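Local atomic coordinates of transcriptional regulator, TetR family (Agrobacterium tumefaciens, PDB entry 3C2B), a protein that probably binds cis-regulatory DNA through an N-terminal helix-turn-helix and regulates transcription, as members of the TetR family generally do. Residues E94-A97 against H98-D102; D140-A143 against R144-E148; E163-R166 against S167-L171. All blocks are in the same frame, centred on the assembly; numbering follows the deposited sequence.

Contact 1. Residues E94-A97 against H98-D102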
loop_
_atom_site.group_PDB
_atom_site.type_symbol
_atom_site.label_atom_id
_atom_site.label_comp_id
_atom_site.label_asym_id
_atom_site.label_seq_id
_atom_site.Cartn_x
_atom_site.Cartn_y
_atom_site.Cartn_z
ATOM N N GLU A 94 18.435 -2.973 -9.756
ATOM C CA GLU A 94 18.146 -4.053 -8.820
ATOM C C GLU A 94 18.473 -3.660 -7.371
ATOM O O GLU A 94 17.711 -3.977 -6.465
ATOM C CB GLU A 94 18.906 -5.332 -9.178
ATOM C CG GLU A 94 18.439 -5.967 -10.498
ATOM C CD GLU A 94 19.066 -7.346 -10.743
ATOM O OE1 GLU A 94 19.249 -8.132 -9.782
ATOM O OE2 GLU A 94 19.373 -7.643 -11.907
ATOM N N VAL A 95 19.636 -3.030 -7.156
ATOM C CA VAL A 95 20.033 -2.628 -5.808
ATOM C C VAL A 95 19.003 -1.628 -5.245
ATOM O O VAL A 95 18.560 -1.750 -4.109
ATOM C CB VAL A 95 21.495 -2.106 -5.752
ATOM C CG1 VAL A 95 21.830 -1.524 -4.355
ATOM C CG2 VAL A 95 22.498 -3.224 -6.151
ATOM N N PHE A 96 18.600 -0.678 -6.087
ATOM C CA PHE A 96 17.545 0.211 -5.707
ATOM C C PHE A 96 16.261 -0.553 -5.236
ATOM O O PHE A 96 15.728 -0.319 -4.137
ATOM C CB PHE A 96 17.186 1.164 -6.849
ATOM C CG PHE A 96 16.009 1.981 -6.518
ATOM C CD1 PHE A 96 16.165 3.151 -5.749
ATOM C CD2 PHE A 96 14.718 1.545 -6.871
ATOM C CE1 PHE A 96 15.057 3.910 -5.357
ATOM C CE2 PHE A 96 13.577 2.306 -6.468
ATOM C CZ PHE A 96 13.762 3.487 -5.695
ATOM N N ALA A 97 15.755 -1.445 -6.083
ATOM C CA ALA A 97 14.480 -2.131 -5.771
ATOM C C ALA A 97 14.545 -2.852 -4.422
ATOM O O ALA A 97 13.612 -2.772 -3.627
ATOM C CB ALA A 97 14.116 -3.082 -6.899
ATOM N N HIS A 98 15.665 -3.533 -4.167
ATOM C CA HIS A 98 15.887 -4.278 -2.935
ATOM C C HIS A 98 15.989 -3.320 -1.726
ATOM O O HIS A 98 15.374 -3.565 -0.679
ATOM C CB HIS A 98 17.188 -5.116 -3.130
ATOM C CG HIS A 98 17.407 -6.210 -2.121
ATOM N ND1 HIS A 98 18.254 -7.280 -2.372
ATOM C CD2 HIS A 98 16.951 -6.386 -0.850
ATOM C CE1 HIS A 98 18.304 -8.064 -1.302
ATOM N NE2 HIS A 98 17.507 -7.553 -0.377
ATOM N N ASP A 99 16.777 -2.237 -1.873
ATOM C CA ASP A 99 16.795 -1.136 -0.894
ATOM C C ASP A 99 15.373 -0.575 -0.601
ATOM O O ASP A 99 15.021 -0.356 0.539
ATOM C CB ASP A 99 17.667 0.011 -1.400
ATOM C CG ASP A 99 19.136 -0.324 -1.431
ATOM O OD1 ASP A 99 19.563 -1.355 -0.862
ATOM O OD2 ASP A 99 19.895 0.480 -2.018
ATOM N N LEU A 100 14.580 -0.328 -1.620
ATOM C CA LEU A 100 13.174 0.131 -1.418
ATOM C C LEU A 100 12.354 -0.834 -0.519
ATOM O O LEU A 100 11.759 -0.425 0.488
ATOM C CB LEU A 100 12.457 0.365 -2.759
ATOM C CG LEU A 100 10.947 0.780 -2.648
ATOM C CD1 LEU A 100 10.741 2.024 -1.736
ATOM C CD2 LEU A 100 10.341 1.073 -4.056
ATOM N N LEU A 101 12.369 -2.113 -0.884
ATOM C CA LEU A 101 11.641 -3.134 -0.157
ATOM C C LEU A 101 12.079 -3.167 1.318
ATOM O O LEU A 101 11.259 -3.188 2.240
ATOM C CB LEU A 101 11.873 -4.475 -0.848
ATOM C CG LEU A 101 11.085 -4.579 -2.156
ATOM C CD1 LEU A 101 11.674 -5.705 -3.048
ATOM C CD2 LEU A 101 9.509 -4.673 -1.943
ATOM N N ASP A 102 13.394 -3.147 1.495
ATOM C CA ASP A 102 14.023 -3.153 2.783
ATOM C C ASP A 102 13.652 -1.913 3.586
ATOM O O ASP A 102 13.372 -2.012 4.749
ATOM C CB ASP A 102 15.518 -3.212 2.537
ATOM C CG ASP A 102 16.213 -3.991 3.541
ATOM O OD1 ASP A 102 15.997 -5.222 3.600
ATOM O OD2 ASP A 102 16.985 -3.376 4.263
#
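Phe96 and Leu100 meet one helical turn apart on the buried side of helix 86-104: ring atom CE2 of Phe96 lies 4.2 Å from methyl CD2 of Leu100. The methyl reaches the ring obliquely. Both side chains have CG anti to their own backbone N (chi1 174° in Phe96), which carries the ring outward and somewhat forward, bringing its CE2 corner near Leu100. On the outer side Val95 and Asp99 run side by side and point the same way, with CG1 of Val95 3.6 Å from OD2 of Asp99. This is a van der Waals contact only, a methyl of the branched valine beside a carboxylate oxygen, consistent with a partly exposed position that a carboxylate tolerates.

Beneath these pairs run four backbone bonds of the i to i+4 kind. Asp99 N donates to Val95 O at 2.9 Å, and Leu100 N to Phe96 O at 2.8 Å. His98 N to Glu94 O and Leu101 N to Ala97 O complete the set at 3.1 Å each. CG of Leu101 also lies beside Ala97 O, at 3.4 Å.

Further out, neighbouring helices fix the side chains. Phe96 packs on Ile139, Ala143 and Leu146 of helix 137-152, while Leu100 touches Tyr169 and Val173 of helix 161-173. Ala97, whose lone methyl suits close helix approach, lies against Ala194 and Ile172. Glu94 turns its carboxylate to Lys195 in a salt bridge, tying helix 86-104 to helix 190-205. The result is an amphipathic helix, apolar toward its partner helices and largely polar outside, consistent with the all-helical C-terminal domain of TetR-family regulators.

Contact 2. Residues D140-A143 against R144-E148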
loop_
_atom_site.group_PDB
_atom_site.type_symbol
_atom_site.label_atom_id
_atom_site.label_comp_id
_atom_site.label_asym_id
_atom_site.label_seq_id
_atom_site.Cartn_x
_atom_site.Cartn_y
_atom_site.Cartn_z
ATOM N N ASP A 140 13.188 8.623 -3.436
ATOM C CA ASP A 140 12.605 9.108 -4.678
ATOM C C ASP A 140 13.660 9.803 -5.540
ATOM O O ASP A 140 13.650 9.650 -6.757
ATOM C CB ASP A 140 11.444 10.059 -4.407
ATOM C CG ASP A 140 10.180 9.347 -3.906
ATOM O OD1 ASP A 140 10.124 8.102 -3.898
ATOM O OD2 ASP A 140 9.218 10.050 -3.541
ATOM N N ARG A 141 14.561 10.555 -4.911
ATOM C CA ARG A 141 15.615 11.267 -5.650
ATOM C C ARG A 141 16.609 10.253 -6.227
ATOM O O ARG A 141 17.072 10.418 -7.348
ATOM C CB ARG A 141 16.322 12.327 -4.789
ATOM C CG ARG A 141 16.742 13.564 -5.606
ATOM C CD ARG A 141 17.559 14.577 -4.812
ATOM N NE ARG A 141 17.658 15.857 -5.520
ATOM C CZ ARG A 141 16.808 16.882 -5.358
ATOM N NH1 ARG A 141 15.768 16.783 -4.529
ATOM N NH2 ARG A 141 16.987 18.011 -6.041
ATOM N N ARG A 142 16.910 9.197 -5.460
ATOM C CA ARG A 142 17.715 8.080 -5.951
ATOM C C ARG A 142 17.116 7.542 -7.267
ATOM O O ARG A 142 17.781 7.522 -8.288
ATOM C CB ARG A 142 17.765 6.963 -4.907
ATOM C CG ARG A 142 19.011 6.117 -4.900
ATOM C CD ARG A 142 19.208 5.391 -6.209
ATOM N NE ARG A 142 20.543 5.640 -6.773
ATOM C CZ ARG A 142 21.579 4.808 -6.707
ATOM N NH1 ARG A 142 22.737 5.141 -7.261
ATOM N NH2 ARG A 142 21.465 3.653 -6.079
ATOM N N ALA A 143 15.842 7.177 -7.228
ATOM C CA ALA A 143 15.178 6.521 -8.315
ATOM C C ALA A 143 15.141 7.381 -9.576
ATOM O O ALA A 143 15.465 6.886 -10.653
ATOM C CB ALA A 143 13.775 6.081 -7.889
ATOM N N ARG A 144 14.807 8.668 -9.414
ATOM C CA ARG A 144 14.753 9.618 -10.534
ATOM C C ARG A 144 16.134 9.845 -11.114
ATOM O O ARG A 144 16.279 9.934 -12.330
ATOM C CB ARG A 144 14.197 10.980 -10.105
ATOM C CG ARG A 144 12.831 10.956 -9.468
ATOM C CD ARG A 144 12.370 12.415 -9.280
ATOM N NE ARG A 144 11.935 12.680 -7.912
ATOM C CZ ARG A 144 10.708 12.460 -7.435
ATOM N NH1 ARG A 144 9.733 11.962 -8.198
ATOM N NH2 ARG A 144 10.463 12.741 -6.172
ATOM N N GLY A 145 17.126 9.966 -10.231
ATOM C CA GLY A 145 18.541 10.082 -10.631
ATOM C C GLY A 145 18.980 8.930 -11.527
ATOM O O GLY A 145 19.542 9.128 -12.597
ATOM N N LEU A 146 18.677 7.722 -11.096
ATOM C CA LEU A 146 18.899 6.490 -11.859
ATOM C C LEU A 146 18.154 6.426 -13.203
ATOM O O LEU A 146 18.713 6.054 -14.218
ATOM C CB LEU A 146 18.433 5.338 -10.991
ATOM C CG LEU A 146 19.322 4.135 -10.811
ATOM C CD1 LEU A 146 20.785 4.530 -10.767
ATOM C CD2 LEU A 146 18.892 3.384 -9.528
ATOM N N ILE A 147 16.876 6.789 -13.189
ATOM C CA ILE A 147 16.036 6.759 -14.350
ATOM C C ILE A 147 16.519 7.812 -15.345
ATOM O O ILE A 147 16.566 7.560 -16.554
ATOM C CB ILE A 147 14.552 6.938 -13.938
ATOM C CG1 ILE A 147 14.080 5.717 -13.114
ATOM C CG2 ILE A 147 13.639 7.103 -15.153
ATOM C CD1 ILE A 147 12.560 5.768 -12.732
ATOM N N GLU A 148 16.890 8.984 -14.845
ATOM C CA GLU A 148 17.495 10.016 -15.685
ATOM C C GLU A 148 18.832 9.558 -16.301
ATOM O O GLU A 148 19.039 9.703 -17.504
ATOM C CB GLU A 148 17.631 11.319 -14.878
ATOM C CG GLU A 148 18.093 12.539 -15.642
ATOM C CD GLU A 148 17.500 12.640 -17.032
ATOM O OE1 GLU A 148 16.349 12.223 -17.255
ATOM O OE2 GLU A 148 18.196 13.178 -17.902
#
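Arg144 folds back over Asp140, one turn earlier in helix 137-152, and the two meet through both charge and hydrocarbon. The ionic part is loose: OD2 of Asp140 and NH2 of Arg144 are 4.0 Å apart, a long salt bridge. The carboxylate and guanidinium planes stand 70° apart and the oxygen sits well out of the guanidinium plane, which means that attraction acts without an N-H pointing at it. The closer touch is a van der Waals one, CB of Asp140 lying over one guanidinium face at 3.4 Å from NH2 of Arg144. A bend at chi3 (-128°) lays the arginine's end across the aspartate. The other carboxylate oxygen, OD1, has firmer partners in Tyr165 and Arg136.

Apolar packing joins Arg142 to Leu146. Bent at chi2 and chi3, the arginine chain brings CD to 3.9 Å from CD2 of Leu146, and CD1 of the leucine sits above one guanidinium face, offset toward its rim. Arg142 NE is buried here and has no polar partner in the model. Ala143 and Ile147 also turn inward, against Tyr165 of helix 161-173.

Backbone bonds of the i to i+4 kind underlie the contact: Leu146 N donates to Arg142 O at 3.0 Å, and Gly145 N to Arg141 O at 2.9 Å.

Chemically, then, Asp140 OD1 is held by a hydrogen bond to Tyr165 and a salt bridge to Arg136, so the aspartate's pull on Arg144 is probably modest; both Arg142 and Arg144 have hydrocarbon lying against a guanidinium face.

Contact 3. Residues E163-R166 against S167-L171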
loop_
_atom_site.group_PDB
_atom_site.type_symbol
_atom_site.label_atom_id
_atom_site.label_comp_id
_atom_site.label_asym_id
_atom_site.label_seq_id
_atom_site.Cartn_x
_atom_site.Cartn_y
_atom_site.Cartn_z
ATOM N N GLU A 163 6.014 8.876 -14.334
ATOM C CA GLU A 163 5.184 7.759 -14.683
ATOM C C GLU A 163 6.029 6.477 -14.807
ATOM O O GLU A 163 5.618 5.413 -14.368
ATOM C CB GLU A 163 4.468 8.117 -15.978
ATOM C CG GLU A 163 3.498 7.131 -16.498
ATOM C CD GLU A 163 2.218 6.960 -15.685
ATOM O OE1 GLU A 163 1.807 7.855 -14.915
ATOM O OE2 GLU A 163 1.597 5.901 -15.871
ATOM N N ALA A 164 7.228 6.609 -15.370
ATOM C CA ALA A 164 8.173 5.513 -15.380
ATOM C C ALA A 164 8.501 5.106 -13.962
ATOM O O ALA A 164 8.544 3.931 -13.683
ATOM C CB ALA A 164 9.447 5.878 -16.130
ATOM N N TYR A 165 8.753 6.070 -13.074
ATOM C CA TYR A 165 9.032 5.736 -11.646
ATOM C C TYR A 165 7.804 5.142 -10.961
ATOM O O TYR A 165 7.897 4.145 -10.213
ATOM C CB TYR A 165 9.602 6.947 -10.871
ATOM C CG TYR A 165 9.864 6.695 -9.373
ATOM C CD1 TYR A 165 10.279 5.429 -8.914
ATOM C CD2 TYR A 165 9.740 7.725 -8.432
ATOM C CE1 TYR A 165 10.520 5.173 -7.569
ATOM C CE2 TYR A 165 10.017 7.470 -7.044
ATOM C CZ TYR A 165 10.417 6.191 -6.647
ATOM O OH TYR A 165 10.648 5.887 -5.311
ATOM N N ARG A 166 6.641 5.726 -11.243
ATOM C CA ARG A 166 5.359 5.180 -10.784
ATOM C C ARG A 166 5.189 3.673 -11.090
ATOM O O ARG A 166 4.843 2.859 -10.160
ATOM C CB ARG A 166 4.150 6.050 -11.287
ATOM C CG ARG A 166 2.822 5.653 -10.629
ATOM C CD ARG A 166 1.570 6.360 -11.239
ATOM N NE ARG A 166 0.350 5.960 -10.546
ATOM C CZ ARG A 166 -0.287 4.789 -10.712
ATOM N NH1 ARG A 166 0.149 3.888 -11.578
ATOM N NH2 ARG A 166 -1.359 4.508 -10.004
ATOM N N SER A 167 5.423 3.312 -12.355
ATOM C CA SER A 167 5.360 1.934 -12.813
ATOM C C SER A 167 6.390 1.063 -12.085
ATOM O O SER A 167 6.051 0.006 -11.595
ATOM C CB SER A 167 5.630 1.833 -14.314
ATOM O OG SER A 167 4.576 2.418 -15.075
ATOM N N PHE A 168 7.627 1.517 -12.006
ATOM C CA PHE A 168 8.699 0.780 -11.347
ATOM C C PHE A 168 8.344 0.526 -9.905
ATOM O O PHE A 168 8.491 -0.599 -9.403
ATOM C CB PHE A 168 9.996 1.587 -11.431
ATOM C CG PHE A 168 11.249 0.820 -11.069
ATOM C CD1 PHE A 168 11.358 -0.562 -11.285
ATOM C CD2 PHE A 168 12.337 1.491 -10.516
ATOM C CE1 PHE A 168 12.551 -1.239 -10.979
ATOM C CE2 PHE A 168 13.537 0.813 -10.231
ATOM C CZ PHE A 168 13.631 -0.561 -10.458
ATOM N N TYR A 169 7.792 1.534 -9.250
ATOM C CA TYR A 169 7.502 1.416 -7.828
ATOM C C TYR A 169 6.416 0.371 -7.641
ATOM O O TYR A 169 6.508 -0.477 -6.740
ATOM C CB TYR A 169 7.076 2.794 -7.291
ATOM C CG TYR A 169 6.899 2.870 -5.789
ATOM C CD1 TYR A 169 5.841 2.240 -5.138
ATOM C CD2 TYR A 169 7.807 3.583 -5.028
ATOM C CE1 TYR A 169 5.725 2.325 -3.741
ATOM C CE2 TYR A 169 7.677 3.699 -3.643
ATOM C CZ TYR A 169 6.675 3.072 -3.022
ATOM O OH TYR A 169 6.613 3.243 -1.679
ATOM N N GLY A 170 5.363 0.442 -8.456
ATOM C CA GLY A 170 4.246 -0.520 -8.315
ATOM C C GLY A 170 4.714 -1.941 -8.632
ATOM O O GLY A 170 4.306 -2.923 -7.987
ATOM N N LEU A 171 5.584 -2.061 -9.627
ATOM C CA LEU A 171 6.191 -3.365 -9.966
ATOM C C LEU A 171 7.057 -3.960 -8.848
ATOM O O LEU A 171 7.032 -5.173 -8.620
ATOM C CB LEU A 171 6.996 -3.317 -11.272
ATOM C CG LEU A 171 6.197 -3.060 -12.577
ATOM C CD1 LEU A 171 7.165 -2.756 -13.745
ATOM C CD2 LEU A 171 5.289 -4.276 -12.984
HETATM O O HOH W 1 2.269 3.835 -13.835
#
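Consecutive i to i+4 bonds hold this stretch of alpha-helix, among them Ser167 N to Glu163 O at 2.9 Å and Tyr169 N to Tyr165 O at 2.8 Å. It belongs to helix 161-173, which lies at the subunit interface of the dimer, the usual assembly of TetR-family regulators. Tyr165 and Tyr169 share the same first torsion, CG anti to the backbone N, and this makes the two side chains run alongside each other on the inner side. A tyrosine suits the first place, since its ring packs on Phe96 and Ile139 while its hydroxyl keeps a polar partner in Asp140.

The polar side faces the second subunit. Glu163 forms a salt bridge with Arg193 of that subunit, and the extended Arg166 reaches the carbonyls of Leu171 and Ile172 of the second subunit. Ser167, small and polar, bonds through OG to Tyr205 of the same chain. One water gathers all three: it donates to OE2 of Glu163 at 3.0 Å, accepts from NH1 of Arg166 in the guanidinium plane, and bonds to OG of Ser167 at 3.0 Å. Between the tyrosines, OH of Tyr165 lies at the edge of the Tyr169 ring, in its plane, 3.7 Å from CD2.

The three contacts come in series along the chain, on helices 86-104, 137-152 and 161-173 of the C-terminal domain. Their centres form a compact triangle, about 13 Å from contact 1 to each of the others and about 11 Å between contacts 2 and 3. Phe96 sits at the junction: its CZ is 3.4 Å from CB of Ala143, and its CD2 is 3.6 Å from CE2 of Phe168. A probable hydrogen bond joins contacts 2 and 3, Asp140 OD1 to Tyr165 OH at 2.7 Å. Of the three, contact 3 alone touches the second subunit, so this shared core connects the dimer interface with the domain's interior.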